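PDB 3L76: aspartokinase from Synechocystis, which probably catalyses the ATP-dependent phosphorylation of the beta-carboxyl group of aspartate and binds lysine and threonine at its regulatory ACT domains. Local coordinates for residues V438-Q442 / G577-L581. Residues are numbered along the deposited sequence; the frame is centred on the assembly and turned at random.
Sequences VALDQ and GVDAL
Leu440 and Leu581 carry the apolar part of this contact, each losing 82 Å² of surface, well above any other residue in the two segments. Leu581 reaches the strand with both methyls: CD2 lies 4.0 Å from Leu440 CB, while CD1 sits against the strand backbone, 3.7 Å from Ala439 C. The same CD1 also meets Val438 CG2 at 3.7 Å, the two side chains lying across each other at a slant. Leu581 CG is anti to the backbone N (chi1 178°), a rotation that sends its fork away from the helix toward the strand.

The second kind of contact is side chain against backbone. Both methyls of Leu440 rest against the peptide group that follows Gly577: CD1 is 3.3 Å from Gly577 O, and CD2 is 3.7 Å from Val578 N. Gly577 O is at the same time hydrogen-bonded by Leu581 N within the first helical turn, so the leucine packs on a carbonyl already engaged.

The segments run almost antiparallel (175°), with their axes 8.5 Å apart. Helix 577-587 belongs to the ACT domain of about 530-588, a beta-alpha-beta-beta-alpha-beta fold, and the start of strand 437-453 pairs antiparallel with strand 520-533 in the sheet it covers, Ala439 bonding to Ser531 and Asp441 to Lys529. Val530 touches both Leu440 and Ala580, and Leu187 both Leu440 and Leu581. Cutting Leu440 back to an alanine would probably open a gap over the Gly577 carbonyl and leave Val578 CG2 without its leucine neighbour, while the CB contact to Leu581 could remain.

Looser contacts lie alongside: Leu440 CD2 stands 4.3 Å from Val578 CG2, and the extended Gln442 side chain brings NE2 near that same valine methyl, without a hydrogen bond between the segments.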
ATOM      1  N   VAL A 438     -39.417   1.475 -12.124  1.00 55.90           N
ATOM      2  CA  VAL A 438     -40.100   0.482 -11.311  1.00 58.33           C
ATOM      3  C   VAL A 438     -39.131  -0.635 -10.976  1.00 66.47           C
ATOM      4  O   VAL A 438     -38.151  -0.836 -11.681  1.00 48.52           O
ATOM      5  CB  VAL A 438     -41.342  -0.100 -12.031  1.00 52.30           C
ATOM      6  CG1 VAL A 438     -42.350   0.994 -12.308  1.00 54.53           C
ATOM      7  CG2 VAL A 438     -40.935  -0.779 -13.317  1.00 31.93           C
ATOM      8  N   ALA A 439     -39.402  -1.363  -9.901  1.00 61.74           N
ATOM      9  CA  ALA A 439     -38.466  -2.380  -9.449  1.00 49.60           C
ATOM     10  C   ALA A 439     -39.148  -3.535  -8.713  1.00 58.90           C
ATOM     11  O   ALA A 439     -40.281  -3.421  -8.252  1.00 54.94           O
ATOM     12  CB  ALA A 439     -37.386  -1.757  -8.587  1.00 26.10           C
ATOM     13  N   LEU A 440     -38.422  -4.639  -8.602  1.00 41.91           N
ATOM     14  CA  LEU A 440     -38.945  -5.864  -8.056  1.00 40.42           C
ATOM     15  C   LEU A 440     -37.970  -6.505  -7.085  1.00 58.00           C
ATOM     16  O   LEU A 440     -36.813  -6.695  -7.415  1.00 54.81           O
ATOM     17  CB  LEU A 440     -39.219  -6.859  -9.181  1.00 43.67           C
ATOM     18  CG  LEU A 440     -39.898  -8.158  -8.705  1.00 59.37           C
ATOM     19  CD1 LEU A 440     -41.363  -7.920  -8.324  1.00 49.15           C
ATOM     20  CD2 LEU A 440     -39.802  -9.249  -9.747  1.00 66.04           C
ATOM     21  N   ASP A 441     -38.429  -6.854  -5.890  1.00 53.42           N
ATOM     22  CA  ASP A 441     -37.595  -7.652  -5.003  1.00 40.69           C
ATOM     23  C   ASP A 441     -38.281  -8.973  -4.628  1.00 67.58           C
ATOM     24  O   ASP A 441     -39.369  -8.978  -4.032  1.00 43.63           O
ATOM     25  CB  ASP A 441     -37.180  -6.855  -3.768  1.00 32.51           C
ATOM     26  CG  ASP A 441     -36.212  -7.616  -2.885  1.00 60.58           C
ATOM     27  OD1 ASP A 441     -36.127  -8.853  -3.008  1.00 67.71           O
ATOM     28  OD2 ASP A 441     -35.532  -6.979  -2.063  1.00 56.83           O
ATOM     29  N   GLN A 442     -37.642 -10.087  -4.986  1.00 54.49           N
ATOM     30  CA  GLN A 442     -38.205 -11.405  -4.717  1.00 73.65           C
ATOM     31  C   GLN A 442     -37.326 -12.286  -3.823  1.00 68.70           C
ATOM     32  O   GLN A 442     -37.507 -13.493  -3.765  1.00 89.86           O
ATOM     33  CB  GLN A 442     -38.562 -12.116  -6.026  1.00 60.18           C
ATOM     34  CG  GLN A 442     -37.604 -11.841  -7.154  1.00 44.22           C
ATOM     35  CD  GLN A 442     -37.953 -12.567  -8.445  1.00 82.40           C
ATOM     36  OE1 GLN A 442     -38.621 -13.605  -8.437  1.00 81.26           O
ATOM     37  NE2 GLN A 442     -37.489 -12.027  -9.565  1.00 86.11           N
ATOM     38  N   GLY A 577     -44.377 -11.940  -9.042  1.00 55.41           N
ATOM     39  CA  GLY A 577     -43.514 -10.770  -9.022  1.00 67.00           C
ATOM     40  C   GLY A 577     -43.136 -10.267 -10.400  1.00 59.11           C
ATOM     41  O   GLY A 577     -43.298  -9.094 -10.704  1.00 59.21           O
ATOM     42  N   VAL A 578     -42.635 -11.162 -11.241  1.00 78.43           N
ATOM     43  CA  VAL A 578     -42.233 -10.779 -12.584  1.00 87.46           C
ATOM     44  C   VAL A 578     -43.415 -10.240 -13.379  1.00 82.47           C
ATOM     45  O   VAL A 578     -43.305  -9.205 -14.037  1.00 75.00           O
ATOM     46  CB  VAL A 578     -41.579 -11.944 -13.339  1.00 91.63           C
ATOM     47  CG1 VAL A 578     -41.338 -11.558 -14.788  1.00 80.47           C
ATOM     48  CG2 VAL A 578     -40.274 -12.332 -12.674  1.00 84.13           C
ATOM     49  N   ASP A 579     -44.547 -10.931 -13.314  1.00 65.87           N
ATOM     50  CA  ASP A 579     -45.729 -10.479 -14.039  1.00 85.92           C
ATOM     51  C   ASP A 579     -46.119  -9.086 -13.574  1.00 77.02           C
ATOM     52  O   ASP A 579     -46.509  -8.235 -14.368  1.00 77.43           O
ATOM     53  CB  ASP A 579     -46.907 -11.434 -13.828  1.00 95.77           C
ATOM     54  CG  ASP A 579     -46.537 -12.880 -14.057  1.00108.28           C
ATOM     55  OD1 ASP A 579     -45.416 -13.282 -13.681  1.00110.73           O
ATOM     56  OD2 ASP A 579     -47.377 -13.619 -14.602  1.00125.34           O
ATOM     57  N   ALA A 580     -46.013  -8.861 -12.273  1.00 75.02           N
ATOM     58  CA  ALA A 580     -46.402  -7.591 -11.692  1.00 66.22           C
ATOM     59  C   ALA A 580     -45.436  -6.488 -12.112  1.00 68.14           C
ATOM     60  O   ALA A 580     -45.839  -5.352 -12.337  1.00 57.58           O
ATOM     61  CB  ALA A 580     -46.478  -7.711 -10.179  1.00 42.94           C
ATOM     62  N   LEU A 581     -44.161  -6.833 -12.241  1.00 54.72           N
ATOM     63  CA  LEU A 581     -43.167  -5.860 -12.659  1.00 53.28           C
ATOM     64  C   LEU A 581     -43.437  -5.400 -14.081  1.00 55.84           C
ATOM     65  O   LEU A 581     -43.338  -4.206 -14.384  1.00 52.69           O
ATOM     66  CB  LEU A 581     -41.746  -6.426 -12.540  1.00 60.83           C
ATOM     67  CG  LEU A 581     -40.622  -5.484 -13.001  1.00 52.80           C
ATOM     68  CD1 LEU A 581     -40.478  -4.272 -12.090  1.00 48.30           C
ATOM     69  CD2 LEU A 581     -39.311  -6.230 -13.111  1.00 57.85           C
TER